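Local coordinates for protein arginase (PDB 4RHJ) that is of unknown function, having kept the arginase-deacetylase fold while evolving without the binuclear manganese cluster of arginases, at residues Tyr51-Pro56 against Asp117-Gly122; Ala59-Phe64 against Tyr287-Asp292; Pro137-Gly142 against Leu148-Ala153. One frame throughout, in Å; residues are numbered along the deposited sequence.

Contact 1. Residues Tyr51-Pro56 against Asp117-Gly122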
ATOM      1  N   TYR A  51       2.219 -16.915 -21.040  1.00 15.59           N
ATOM      2  CA  TYR A  51       1.410 -16.406 -22.120  1.00 16.12           C
ATOM      3  C   TYR A  51       1.649 -14.892 -22.292  1.00 20.03           C
ATOM      4  O   TYR A  51       1.616 -14.144 -21.319  1.00 22.39           O
ATOM      5  CB  TYR A  51      -0.067 -16.714 -21.831  1.00 21.96           C
ATOM      6  CG  TYR A  51      -1.039 -16.263 -22.902  1.00 21.73           C
ATOM      7  CD1 TYR A  51      -1.123 -16.926 -24.116  1.00 16.23           C
ATOM      8  CD2 TYR A  51      -1.875 -15.180 -22.685  1.00 21.50           C
ATOM      9  CE1 TYR A  51      -2.004 -16.515 -25.086  1.00 23.41           C
ATOM     10  CE2 TYR A  51      -2.764 -14.775 -23.638  1.00 16.80           C
ATOM     11  CZ  TYR A  51      -2.824 -15.435 -24.841  1.00 23.46           C
ATOM     12  OH  TYR A  51      -3.724 -15.015 -25.794  1.00 20.87           O
ATOM     13  N   GLY A  52       1.880 -14.433 -23.519  1.00 19.89           N
ATOM     14  CA  GLY A  52       2.359 -13.071 -23.713  1.00 19.15           C
ATOM     15  C   GLY A  52       1.531 -12.155 -24.587  1.00 13.89           C
ATOM     16  O   GLY A  52       2.036 -11.148 -25.053  1.00 14.71           O
ATOM     17  N   ALA A  53       0.252 -12.469 -24.772  1.00 20.12           N
ATOM     18  CA  ALA A  53      -0.600 -11.680 -25.658  1.00 20.38           C
ATOM     19  C   ALA A  53      -0.890 -10.271 -25.135  1.00 23.96           C
ATOM     20  O   ALA A  53      -1.232 -10.080 -23.972  1.00 22.41           O
ATOM     21  CB  ALA A  53      -1.892 -12.406 -25.907  1.00 24.89           C
ATOM     22  N   GLY A  54      -0.754  -9.276 -26.001  1.00 15.70           N
ATOM     23  CA  GLY A  54      -1.049  -7.906 -25.603  1.00 17.06           C
ATOM     24  C   GLY A  54      -0.088  -7.218 -24.646  1.00 20.80           C
ATOM     25  O   GLY A  54      -0.370  -6.120 -24.163  1.00 24.21           O
ATOM     26  N   MET A  55       1.046  -7.863 -24.377  1.00 33.40           N
ATOM     27  CA  MET A  55       2.121  -7.319 -23.548  1.00 18.75           C
ATOM     28  C   MET A  55       3.406  -7.329 -24.378  1.00 19.08           C
ATOM     29  O   MET A  55       3.482  -8.075 -25.344  1.00 21.89           O
ATOM     30  CB  MET A  55       2.288  -8.151 -22.266  1.00 10.98           C
ATOM     31  CG  MET A  55       1.016  -8.226 -21.398  1.00 18.34           C
ATOM     32  SD  MET A  55       0.627  -6.611 -20.681  1.00 25.56           S
ATOM     33  CE  MET A  55      -1.147  -6.618 -20.504  1.00 26.95           C
ATOM     34  N   PRO A  56       4.413  -6.512 -24.011  1.00 22.70           N
ATOM     35  CA  PRO A  56       5.736  -6.522 -24.656  1.00 27.59           C
ATOM     36  C   PRO A  56       6.319  -7.912 -24.927  1.00 16.43           C
ATOM     37  O   PRO A  56       5.883  -8.895 -24.340  1.00 22.21           O
ATOM     38  CB  PRO A  56       6.597  -5.765 -23.649  1.00 15.12           C
ATOM     39  CG  PRO A  56       5.678  -4.738 -23.142  1.00 13.34           C
ATOM     40  CD  PRO A  56       4.334  -5.424 -23.022  1.00 19.70           C
ATOM     41  N   ASP A 117      -5.209 -14.226 -33.427  1.00 35.08           N
ATOM     42  CA  ASP A 117      -5.678 -15.551 -33.807  1.00 33.61           C
ATOM     43  C   ASP A 117      -4.618 -16.592 -33.484  1.00 38.62           C
ATOM     44  O   ASP A 117      -4.935 -17.695 -33.045  1.00 35.83           O
ATOM     45  CB  ASP A 117      -6.023 -15.606 -35.298  1.00 37.95           C
ATOM     46  CG  ASP A 117      -6.876 -16.808 -35.654  1.00 36.80           C
ATOM     47  OD1 ASP A 117      -6.987 -17.729 -34.826  1.00 35.70           O
ATOM     48  OD2 ASP A 117      -7.435 -16.833 -36.767  1.00 38.86           O
ATOM     49  N   GLU A 118      -3.354 -16.248 -33.703  1.00 34.65           N
ATOM     50  CA  GLU A 118      -2.286 -17.191 -33.423  1.00 27.06           C
ATOM     51  C   GLU A 118      -2.120 -17.411 -31.921  1.00 20.60           C
ATOM     52  O   GLU A 118      -2.034 -18.554 -31.488  1.00 28.41           O
ATOM     53  CB  GLU A 118      -0.986 -16.728 -34.078  1.00 24.85           C
ATOM     54  CG  GLU A 118      -1.007 -16.992 -35.589  1.00 33.32           C
ATOM     55  CD  GLU A 118       0.187 -16.427 -36.342  1.00 41.75           C
ATOM     56  OE1 GLU A 118       0.555 -17.030 -37.372  1.00 30.88           O
ATOM     57  OE2 GLU A 118       0.739 -15.381 -35.929  1.00 35.20           O
ATOM     58  N   TRP A 119      -2.100 -16.332 -31.133  1.00 24.94           N
ATOM     59  CA  TRP A 119      -2.035 -16.435 -29.667  1.00 14.08           C
ATOM     60  C   TRP A 119      -3.187 -17.289 -29.142  1.00 13.25           C
ATOM     61  O   TRP A 119      -3.044 -18.023 -28.169  1.00 16.96           O
ATOM     62  CB  TRP A 119      -2.080 -15.045 -29.010  1.00 20.36           C
ATOM     63  CG  TRP A 119      -0.738 -14.322 -28.879  1.00 18.57           C
ATOM     64  CD1 TRP A 119      -0.376 -13.161 -29.484  1.00 23.69           C
ATOM     65  CD2 TRP A 119       0.378 -14.706 -28.064  1.00 20.01           C
ATOM     66  NE1 TRP A 119       0.897 -12.804 -29.117  1.00 24.35           N
ATOM     67  CE2 TRP A 119       1.382 -13.736 -28.246  1.00 22.64           C
ATOM     68  CE3 TRP A 119       0.622 -15.775 -27.199  1.00 18.27           C
ATOM     69  CZ2 TRP A 119       2.614 -13.808 -27.604  1.00 20.67           C
ATOM     70  CZ3 TRP A 119       1.847 -15.843 -26.562  1.00 22.33           C
ATOM     71  CH2 TRP A 119       2.823 -14.868 -26.763  1.00 24.75           C
ATOM     72  N   TYR A 120      -4.327 -17.176 -29.810  1.00 23.99           N
ATOM     73  CA  TYR A 120      -5.561 -17.846 -29.421  1.00 28.69           C
ATOM     74  C   TYR A 120      -5.572 -19.313 -29.792  1.00 31.33           C
ATOM     75  O   TYR A 120      -5.907 -20.165 -28.975  1.00 34.97           O
ATOM     76  CB  TYR A 120      -6.770 -17.169 -30.078  1.00 28.26           C
ATOM     77  CG  TYR A 120      -8.034 -17.980 -29.969  1.00 20.76           C
ATOM     78  CD1 TYR A 120      -8.757 -18.012 -28.786  1.00 23.82           C
ATOM     79  CD2 TYR A 120      -8.500 -18.723 -31.041  1.00 26.36           C
ATOM     80  CE1 TYR A 120      -9.917 -18.759 -28.676  1.00 22.58           C
ATOM     81  CE2 TYR A 120      -9.658 -19.474 -30.946  1.00 36.10           C
ATOM     82  CZ  TYR A 120     -10.363 -19.490 -29.761  1.00 30.99           C
ATOM     83  OH  TYR A 120     -11.517 -20.239 -29.657  1.00 32.56           O
ATOM     84  N   LEU A 121      -5.240 -19.591 -31.048  1.00 31.11           N
ATOM     85  CA  LEU A 121      -5.225 -20.950 -31.560  1.00 28.22           C
ATOM     86  C   LEU A 121      -4.256 -21.808 -30.767  1.00 22.86           C
ATOM     87  O   LEU A 121      -4.568 -22.944 -30.429  1.00 32.92           O
ATOM     88  CB  LEU A 121      -4.853 -20.961 -33.044  1.00 26.60           C
ATOM     89  CG  LEU A 121      -5.906 -20.498 -34.061  1.00 29.60           C
ATOM     90  CD1 LEU A 121      -5.460 -20.784 -35.487  1.00 36.82           C
ATOM     91  CD2 LEU A 121      -7.280 -21.105 -33.793  1.00 39.03           C
ATOM     92  N   GLY A 122      -3.083 -21.254 -30.472  1.00 29.97           N
ATOM     93  CA  GLY A 122      -2.088 -21.915 -29.643  1.00 20.64           C
ATOM     94  C   GLY A 122      -2.536 -22.095 -28.203  1.00 20.26           C
ATOM     95  O   GLY A 122      -2.529 -23.206 -27.680  1.00 26.34           O
TER
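The hydroxyl of Y51, hydrogen-bonded to OG of S145, also lies against W119, with OH 3.6 Å from CB of that tryptophan. The S145 bond tethers the far end of the ring whose face receives the edge of W119. With CG anti to the backbone N (chi1 -179°), Y51 sets its ring beside the indole in an offset edge-to-face pair: the planes stand at 77°, and CE3 of W119 comes 3.5 Å from CE1 of Y51. The flat side of the indole, meanwhile, is laid against backbone. G52 N is 3.4 Å from CZ3 of W119, and A53 N sits over the middle of the ring system. The methyl of A53 completes this cover, making a CH-pi contact with CB 3.8 Å from the centroid of the five-membered ring. G52 and A53 also open the type II turn that ends at M55, while F22 meets the indole as a further aromatic neighbour. Buried A53 N has no hydrogen-bond partner; within the loop, its N-H is directed toward the face of Y51. Since no hydrogen bond crosses between the segments, ring-edge and CH-pi packing on W119 is what joins this loop to the helix.

Contact 2. Residues Ala59-Phe64 against Tyr287-Asp292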
ATOM      1  N   ALA A  59       8.736 -11.379 -21.585  1.00 35.03           N
ATOM      2  CA  ALA A  59       7.892 -11.800 -20.477  1.00 26.41           C
ATOM      3  C   ALA A  59       8.727 -12.462 -19.394  1.00 14.64           C
ATOM      4  O   ALA A  59       9.067 -13.635 -19.494  1.00 28.09           O
ATOM      5  CB  ALA A  59       6.823 -12.744 -20.954  1.00 23.73           C
ATOM      6  N   PRO A  60       9.078 -11.702 -18.359  1.00 19.32           N
ATOM      7  CA  PRO A  60       9.800 -12.318 -17.246  1.00 19.54           C
ATOM      8  C   PRO A  60       8.840 -13.100 -16.364  1.00 20.42           C
ATOM      9  O   PRO A  60       8.636 -14.273 -16.621  1.00 24.01           O
ATOM     10  CB  PRO A  60      10.415 -11.127 -16.512  1.00 16.32           C
ATOM     11  CG  PRO A  60       9.549  -9.950 -16.891  1.00 44.96           C
ATOM     12  CD  PRO A  60       8.873 -10.254 -18.192  1.00 23.47           C
ATOM     13  N   LEU A  61       8.252 -12.423 -15.378  1.00 24.20           N
ATOM     14  CA  LEU A  61       7.215 -12.936 -14.465  1.00 27.53           C
ATOM     15  C   LEU A  61       7.076 -14.451 -14.281  1.00 22.57           C
ATOM     16  O   LEU A  61       7.131 -14.945 -13.155  1.00 15.53           O
ATOM     17  CB  LEU A  61       5.852 -12.357 -14.853  1.00 21.40           C
ATOM     18  CG  LEU A  61       4.772 -12.434 -13.776  1.00  8.62           C
ATOM     19  CD1 LEU A  61       5.085 -11.468 -12.646  1.00 19.78           C
ATOM     20  CD2 LEU A  61       3.399 -12.152 -14.366  1.00 15.75           C
ATOM     21  N   LEU A  62       6.902 -15.184 -15.374  1.00 19.78           N
ATOM     22  CA  LEU A  62       6.939 -16.619 -15.321  1.00  8.62           C
ATOM     23  C   LEU A  62       8.260 -16.941 -14.675  1.00 12.00           C
ATOM     24  O   LEU A  62       8.286 -17.387 -13.536  1.00 27.52           O
ATOM     25  CB  LEU A  62       6.793 -17.233 -16.729  1.00 12.07           C
ATOM     26  CG  LEU A  62       7.299 -18.657 -17.001  1.00 22.35           C
ATOM     27  CD1 LEU A  62       6.162 -19.609 -17.316  1.00 23.71           C
ATOM     28  CD2 LEU A  62       8.331 -18.668 -18.121  1.00 26.52           C
ATOM     29  N   ASP A  63       9.352 -16.635 -15.378  1.00 20.04           N
ATOM     30  CA  ASP A  63      10.713 -16.857 -14.896  1.00 15.93           C
ATOM     31  C   ASP A  63      10.962 -16.265 -13.496  1.00 17.57           C
ATOM     32  O   ASP A  63      11.747 -16.800 -12.725  1.00 13.49           O
ATOM     33  CB  ASP A  63      11.717 -16.270 -15.899  1.00 34.59           C
ATOM     34  CG  ASP A  63      11.210 -16.306 -17.339  1.00 21.56           C
ATOM     35  OD1 ASP A  63      11.252 -17.388 -17.954  1.00 32.05           O
ATOM     36  OD2 ASP A  63      10.793 -15.247 -17.858  1.00 27.67           O
ATOM     37  N   PHE A  64      10.281 -15.158 -13.188  1.00 21.20           N
ATOM     38  CA  PHE A  64      10.330 -14.533 -11.874  1.00 12.62           C
ATOM     39  C   PHE A  64       9.595 -15.386 -10.830  1.00 10.81           C
ATOM     40  O   PHE A  64      10.027 -15.484  -9.691  1.00 18.88           O
ATOM     41  CB  PHE A  64       9.733 -13.129 -11.945  1.00 14.38           C
ATOM     42  CG  PHE A  64       9.971 -12.302 -10.723  1.00 11.95           C
ATOM     43  CD1 PHE A  64      11.187 -11.671 -10.524  1.00 21.41           C
ATOM     44  CD2 PHE A  64       8.978 -12.128  -9.786  1.00 13.85           C
ATOM     45  CE1 PHE A  64      11.411 -10.890  -9.403  1.00 21.10           C
ATOM     46  CE2 PHE A  64       9.196 -11.343  -8.654  1.00 24.26           C
ATOM     47  CZ  PHE A  64      10.419 -10.723  -8.466  1.00 20.11           C
ATOM     48  N   TYR A 287      -3.039 -12.203 -15.518  1.00 20.65           N
ATOM     49  CA  TYR A 287      -2.700 -11.283 -16.604  1.00 14.06           C
ATOM     50  C   TYR A 287      -2.709  -9.821 -16.173  1.00 15.20           C
ATOM     51  O   TYR A 287      -2.955  -9.516 -15.014  1.00 15.35           O
ATOM     52  CB  TYR A 287      -3.685 -11.462 -17.751  1.00 16.73           C
ATOM     53  CG  TYR A 287      -5.131 -11.155 -17.392  1.00 15.01           C
ATOM     54  CD1 TYR A 287      -5.956 -12.124 -16.824  1.00 13.81           C
ATOM     55  CD2 TYR A 287      -5.670  -9.901 -17.637  1.00 13.88           C
ATOM     56  CE1 TYR A 287      -7.281 -11.844 -16.519  1.00 12.32           C
ATOM     57  CE2 TYR A 287      -6.977  -9.617 -17.342  1.00 20.15           C
ATOM     58  CZ  TYR A 287      -7.787 -10.582 -16.777  1.00 12.81           C
ATOM     59  OH  TYR A 287      -9.104 -10.275 -16.471  1.00 21.18           O
ATOM     60  N   GLY A 288      -2.451  -8.917 -17.117  1.00 12.72           N
ATOM     61  CA  GLY A 288      -2.527  -7.487 -16.840  1.00 19.37           C
ATOM     62  C   GLY A 288      -1.215  -6.807 -16.506  1.00 18.67           C
ATOM     63  O   GLY A 288      -1.167  -5.599 -16.290  1.00 21.00           O
ATOM     64  N   TYR A 289      -0.145  -7.593 -16.483  1.00 15.84           N
ATOM     65  CA  TYR A 289       1.149  -7.138 -16.037  1.00 22.19           C
ATOM     66  C   TYR A 289       2.060  -6.815 -17.215  1.00 16.30           C
ATOM     67  O   TYR A 289       2.235  -7.600 -18.136  1.00 15.75           O
ATOM     68  CB  TYR A 289       1.791  -8.196 -15.122  1.00 27.90           C
ATOM     69  CG  TYR A 289       3.281  -8.041 -14.953  1.00 18.80           C
ATOM     70  CD1 TYR A 289       3.814  -7.017 -14.178  1.00  9.80           C
ATOM     71  CD2 TYR A 289       4.167  -8.903 -15.596  1.00 27.76           C
ATOM     72  CE1 TYR A 289       5.187  -6.871 -14.044  1.00 15.47           C
ATOM     73  CE2 TYR A 289       5.555  -8.762 -15.458  1.00 29.47           C
ATOM     74  CZ  TYR A 289       6.055  -7.743 -14.675  1.00 15.09           C
ATOM     75  OH  TYR A 289       7.420  -7.591 -14.526  1.00 17.16           O
ATOM     76  N   ASN A 290       2.637  -5.630 -17.162  1.00 17.53           N
ATOM     77  CA  ASN A 290       3.504  -5.149 -18.218  1.00 19.81           C
ATOM     78  C   ASN A 290       4.712  -4.484 -17.576  1.00 17.50           C
ATOM     79  O   ASN A 290       4.588  -3.438 -16.946  1.00 14.82           O
ATOM     80  CB  ASN A 290       2.748  -4.188 -19.138  1.00  8.67           C
ATOM     81  CG  ASN A 290       3.620  -3.620 -20.251  1.00 12.78           C
ATOM     82  OD1 ASN A 290       4.837  -3.731 -20.227  1.00 14.30           O
ATOM     83  ND2 ASN A 290       2.986  -2.966 -21.214  1.00 16.63           N
ATOM     84  N   PRO A 291       5.890  -5.103 -17.749  1.00 20.89           N
ATOM     85  CA  PRO A 291       7.150  -4.721 -17.104  1.00 20.43           C
ATOM     86  C   PRO A 291       7.443  -3.243 -17.261  1.00 11.37           C
ATOM     87  O   PRO A 291       8.017  -2.641 -16.358  1.00 13.31           O
ATOM     88  CB  PRO A 291       8.191  -5.568 -17.839  1.00 17.32           C
ATOM     89  CG  PRO A 291       7.507  -6.020 -19.095  1.00 15.47           C
ATOM     90  CD  PRO A 291       6.092  -6.190 -18.714  1.00 14.61           C
ATOM     91  N   ASP A 292       6.995  -2.667 -18.369  1.00 16.60           N
ATOM     92  CA  ASP A 292       7.307  -1.280 -18.701  1.00 21.59           C
ATOM     93  C   ASP A 292       6.567  -0.270 -17.825  1.00 10.53           C
ATOM     94  O   ASP A 292       6.975   0.886 -17.725  1.00 18.82           O
ATOM     95  CB  ASP A 292       7.017  -1.020 -20.190  1.00 10.61           C
ATOM     96  CG  ASP A 292       8.075  -1.642 -21.110  1.00 17.05           C
ATOM     97  OD1 ASP A 292       9.141  -2.037 -20.598  1.00 27.87           O
ATOM     98  OD2 ASP A 292       7.859  -1.731 -22.338  1.00 16.28           O
TER
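L61 and Y289 form the compact half of this contact: L61 straddles one side of the Y289 ring, CD1 over the face, CB and CD2 by the CD2-CE2 rim. CD2 of L61 comes 3.6 Å from CD2 of Y289, and CB of L61 lies 3.7 Å from CE2 of the same ring. The methyl CD1 makes a CH-pi contact, 4.2 Å from the ring centroid and 23° off its normal. Y289, with CG anti to the backbone N (chi1 162°), extends its ring toward L61, and the two side chains lie alongside, pointing opposite ways. The backbone of P291 lies over the opposite face of the ring, its N 4.0 Å above the plane, while T304 and L308 of helix 303-316 add to the surroundings.

P60 supplies the looser half. Its CG approaches the rim of the ring near the ring plane, 4.0 Å from OH of Y289, and the proline itself remains partly exposed to solvent. No hydrogen bond joins the two segments at all. On the side that meets the second subunit the order is local: OD1 of N290 accepts from N of D292 at 3.0 Å, closing an Asx turn, and D292 OD1 forms a salt bridge with K298 of that subunit.

The Y289 side chain lies about 8 Å from that of D244, seen to bind manganese in a crystal structure of this protein, though no metal is bound to this chain in the present model. Loops gathered past the carboxyl ends of parallel strands, as here after 46-50 and 281-287, are characteristic of the active-site rim in the arginase fold.

Contact 3. Residues Pro137-Gly142 against Leu148-Ala153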
ATOM      1  N   PRO A 137      -4.626 -26.372 -16.080  1.00 18.47           N
ATOM      2  CA  PRO A 137      -3.820 -25.361 -16.771  1.00 19.51           C
ATOM      3  C   PRO A 137      -3.788 -24.023 -16.017  1.00 16.15           C
ATOM      4  O   PRO A 137      -4.797 -23.608 -15.458  1.00 19.10           O
ATOM      5  CB  PRO A 137      -4.536 -25.222 -18.115  1.00 19.91           C
ATOM      6  CG  PRO A 137      -5.994 -25.506 -17.768  1.00 10.92           C
ATOM      7  CD  PRO A 137      -5.968 -26.514 -16.668  1.00 11.95           C
ATOM      8  N   VAL A 138      -2.620 -23.384 -15.973  1.00 22.18           N
ATOM      9  CA  VAL A 138      -2.483 -22.022 -15.438  1.00 20.07           C
ATOM     10  C   VAL A 138      -1.639 -21.116 -16.346  1.00 19.15           C
ATOM     11  O   VAL A 138      -0.437 -21.287 -16.458  1.00 18.68           O
ATOM     12  CB  VAL A 138      -1.850 -22.015 -14.065  1.00  8.84           C
ATOM     13  CG1 VAL A 138      -2.092 -20.686 -13.399  1.00 19.05           C
ATOM     14  CG2 VAL A 138      -2.412 -23.145 -13.205  1.00 15.39           C
ATOM     15  N   SER A 139      -2.295 -20.157 -16.981  1.00 15.61           N
ATOM     16  CA  SER A 139      -1.669 -19.316 -17.972  1.00  9.78           C
ATOM     17  C   SER A 139      -1.320 -17.960 -17.389  1.00 21.57           C
ATOM     18  O   SER A 139      -2.192 -17.226 -16.930  1.00 25.94           O
ATOM     19  CB  SER A 139      -2.582 -19.139 -19.160  1.00 15.03           C
ATOM     20  OG  SER A 139      -2.323 -17.911 -19.791  1.00 18.92           O
ATOM     21  N   VAL A 140      -0.031 -17.636 -17.428  1.00 31.46           N
ATOM     22  CA  VAL A 140       0.501 -16.487 -16.722  1.00 17.78           C
ATOM     23  C   VAL A 140       1.105 -15.481 -17.674  1.00 17.94           C
ATOM     24  O   VAL A 140       2.026 -15.795 -18.425  1.00 18.04           O
ATOM     25  CB  VAL A 140       1.548 -16.914 -15.687  1.00 12.16           C
ATOM     26  CG1 VAL A 140       2.273 -15.707 -15.145  1.00 15.13           C
ATOM     27  CG2 VAL A 140       0.873 -17.685 -14.571  1.00 14.71           C
ATOM     28  N   GLY A 141       0.548 -14.273 -17.622  1.00 21.71           N
ATOM     29  CA  GLY A 141       0.960 -13.145 -18.427  1.00 19.09           C
ATOM     30  C   GLY A 141      -0.128 -12.689 -19.379  1.00 14.56           C
ATOM     31  O   GLY A 141      -1.243 -13.190 -19.363  1.00 15.99           O
ATOM     32  N   GLY A 142       0.215 -11.732 -20.237  1.00 20.60           N
ATOM     33  CA  GLY A 142      -0.676 -11.339 -21.301  1.00 23.37           C
ATOM     34  C   GLY A 142      -1.716 -10.326 -20.882  1.00 28.36           C
ATOM     35  O   GLY A 142      -1.522  -9.606 -19.899  1.00 20.92           O
ATOM     36  N   LEU A 148     -10.542 -16.685 -22.462  1.00 21.84           N
ATOM     37  CA  LEU A 148     -11.366 -17.184 -23.553  1.00 23.25           C
ATOM     38  C   LEU A 148     -10.934 -18.567 -24.066  1.00 17.22           C
ATOM     39  O   LEU A 148     -11.733 -19.489 -24.103  1.00 17.09           O
ATOM     40  CB  LEU A 148     -11.348 -16.155 -24.692  1.00 18.90           C
ATOM     41  CG  LEU A 148     -12.000 -16.472 -26.033  1.00 26.73           C
ATOM     42  CD1 LEU A 148     -13.438 -16.943 -25.853  1.00 22.74           C
ATOM     43  CD2 LEU A 148     -11.934 -15.241 -26.917  1.00 11.17           C
ATOM     44  N   SER A 149      -9.663 -18.706 -24.439  1.00 27.64           N
ATOM     45  CA  SER A 149      -9.153 -19.934 -25.061  1.00 22.56           C
ATOM     46  C   SER A 149      -9.195 -21.149 -24.144  1.00 26.80           C
ATOM     47  O   SER A 149      -9.562 -22.241 -24.569  1.00 21.17           O
ATOM     48  CB  SER A 149      -7.713 -19.731 -25.530  1.00 24.32           C
ATOM     49  OG  SER A 149      -7.470 -18.382 -25.881  1.00 23.02           O
ATOM     50  N   MET A 150      -8.801 -20.946 -22.888  1.00 24.49           N
ATOM     51  CA  MET A 150      -8.643 -22.027 -21.909  1.00 28.50           C
ATOM     52  C   MET A 150      -9.974 -22.625 -21.454  1.00 19.90           C
ATOM     53  O   MET A 150     -10.113 -23.850 -21.315  1.00 18.43           O
ATOM     54  CB  MET A 150      -7.866 -21.520 -20.687  1.00 28.05           C
ATOM     55  CG  MET A 150      -6.416 -21.096 -20.973  1.00 25.19           C
ATOM     56  SD  MET A 150      -5.617 -20.389 -19.513  1.00 19.03           S
ATOM     57  CE  MET A 150      -5.490 -21.822 -18.450  1.00 23.01           C
ATOM     58  N   VAL A 151     -10.948 -21.760 -21.219  1.00 19.67           N
ATOM     59  CA  VAL A 151     -12.292 -22.219 -20.911  1.00 16.69           C
ATOM     60  C   VAL A 151     -12.967 -22.823 -22.155  1.00 20.64           C
ATOM     61  O   VAL A 151     -13.837 -23.681 -22.032  1.00 24.59           O
ATOM     62  CB  VAL A 151     -13.155 -21.073 -20.331  1.00 22.46           C
ATOM     63  CG1 VAL A 151     -13.206 -19.959 -21.283  1.00 20.01           C
ATOM     64  CG2 VAL A 151     -14.572 -21.548 -20.010  1.00 20.50           C
ATOM     65  N   GLU A 152     -12.556 -22.415 -23.357  1.00 28.63           N
ATOM     66  CA  GLU A 152     -13.150 -23.003 -24.565  1.00 25.06           C
ATOM     67  C   GLU A 152     -12.581 -24.378 -24.917  1.00 24.55           C
ATOM     68  O   GLU A 152     -13.279 -25.201 -25.510  1.00 19.36           O
ATOM     69  CB  GLU A 152     -13.007 -22.057 -25.750  1.00 26.53           C
ATOM     70  CG  GLU A 152     -14.101 -21.008 -25.768  1.00 22.02           C
ATOM     71  CD  GLU A 152     -14.241 -20.342 -27.093  1.00 24.64           C
ATOM     72  OE1 GLU A 152     -13.200 -20.078 -27.725  1.00 32.29           O
ATOM     73  OE2 GLU A 152     -15.389 -20.081 -27.500  1.00 30.75           O
ATOM     74  N   ALA A 153     -11.329 -24.622 -24.537  1.00 19.63           N
ATOM     75  CA  ALA A 153     -10.725 -25.951 -24.602  1.00 13.35           C
ATOM     76  C   ALA A 153     -11.389 -26.922 -23.634  1.00 32.38           C
ATOM     77  O   ALA A 153     -11.393 -28.134 -23.852  1.00 24.16           O
ATOM     78  CB  ALA A 153      -9.283 -25.866 -24.305  1.00 19.24           C
TER
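Strand 137-140 and helix 148-153 run nearly antiparallel, at 169°, with their axes 10.1 Å apart and the CA atoms of P137 and M150 7.8 Å from each other. A single long side chain bridges that gap. M150 projects from the helix with CG anti to the carbonyl carbon, stays extended through chi2, and then bends at chi3 (68°), which turns its terminal methyl back toward P137, obliquely to the strand.

The bend divides the work between two atoms. The sulfur meets S139, with SD 3.3 Å from CB, a close approach to the carbon; the serine OG stands farther back, 4.1 Å from SD, and makes a weak hydrogen bond with D285 on the adjacent strand. The methyl goes to P137, where CE is 3.5 Å from CB and 3.8 Å from CG, so it sits by the CB-CG edge of the pyrrolidine ring. It also comes 3.6 Å from the P137 carbonyl O. P137 and S139 point toward the helix; V138, between them, turns to the other side of the sheet, against V46 and L48.

No hydrogen bond crosses the contact, so shape and apolar surface carry it. The helix has other neighbours around its circumference: A153 packs on S127 and T128 of helix 116-131, and L148 and V151 pack on L184 of helix 180-186. E152 OE1 is hydrogen-bonded to OH of Y120 on helix 116-131.

A buried strand of a parallel sheet, a loop beginning with two glycines, G141 and G142, and a helix packed back antiparallel across the strand make the beta-alpha unit from which the alpha/beta arginase-deacetylase fold is built.

Overall arrangement
From the N terminus, strand 46-50 runs into 51-56, where contact 1 closes a 60-residue loop by joining that turn to helix 116-131. Before this loop ends, 59-64 opens contact 2, which closes only at 287-292, after strand 281-287; contacts 1 and 2 therefore cross. Contact 3 follows contact 1 in series, folds helix 148-157 back on strand 136-140 across five intervening residues, and is nested inside the long loop of contact 2. The three meet around the central strands: Y51 N pairs with V140 O, G288 N with G142 O, and M55 packs on N290. Together they bind helices 116-131 and 148-157 and the loops after strands 46-50 and 281-287 to the middle of the sheet.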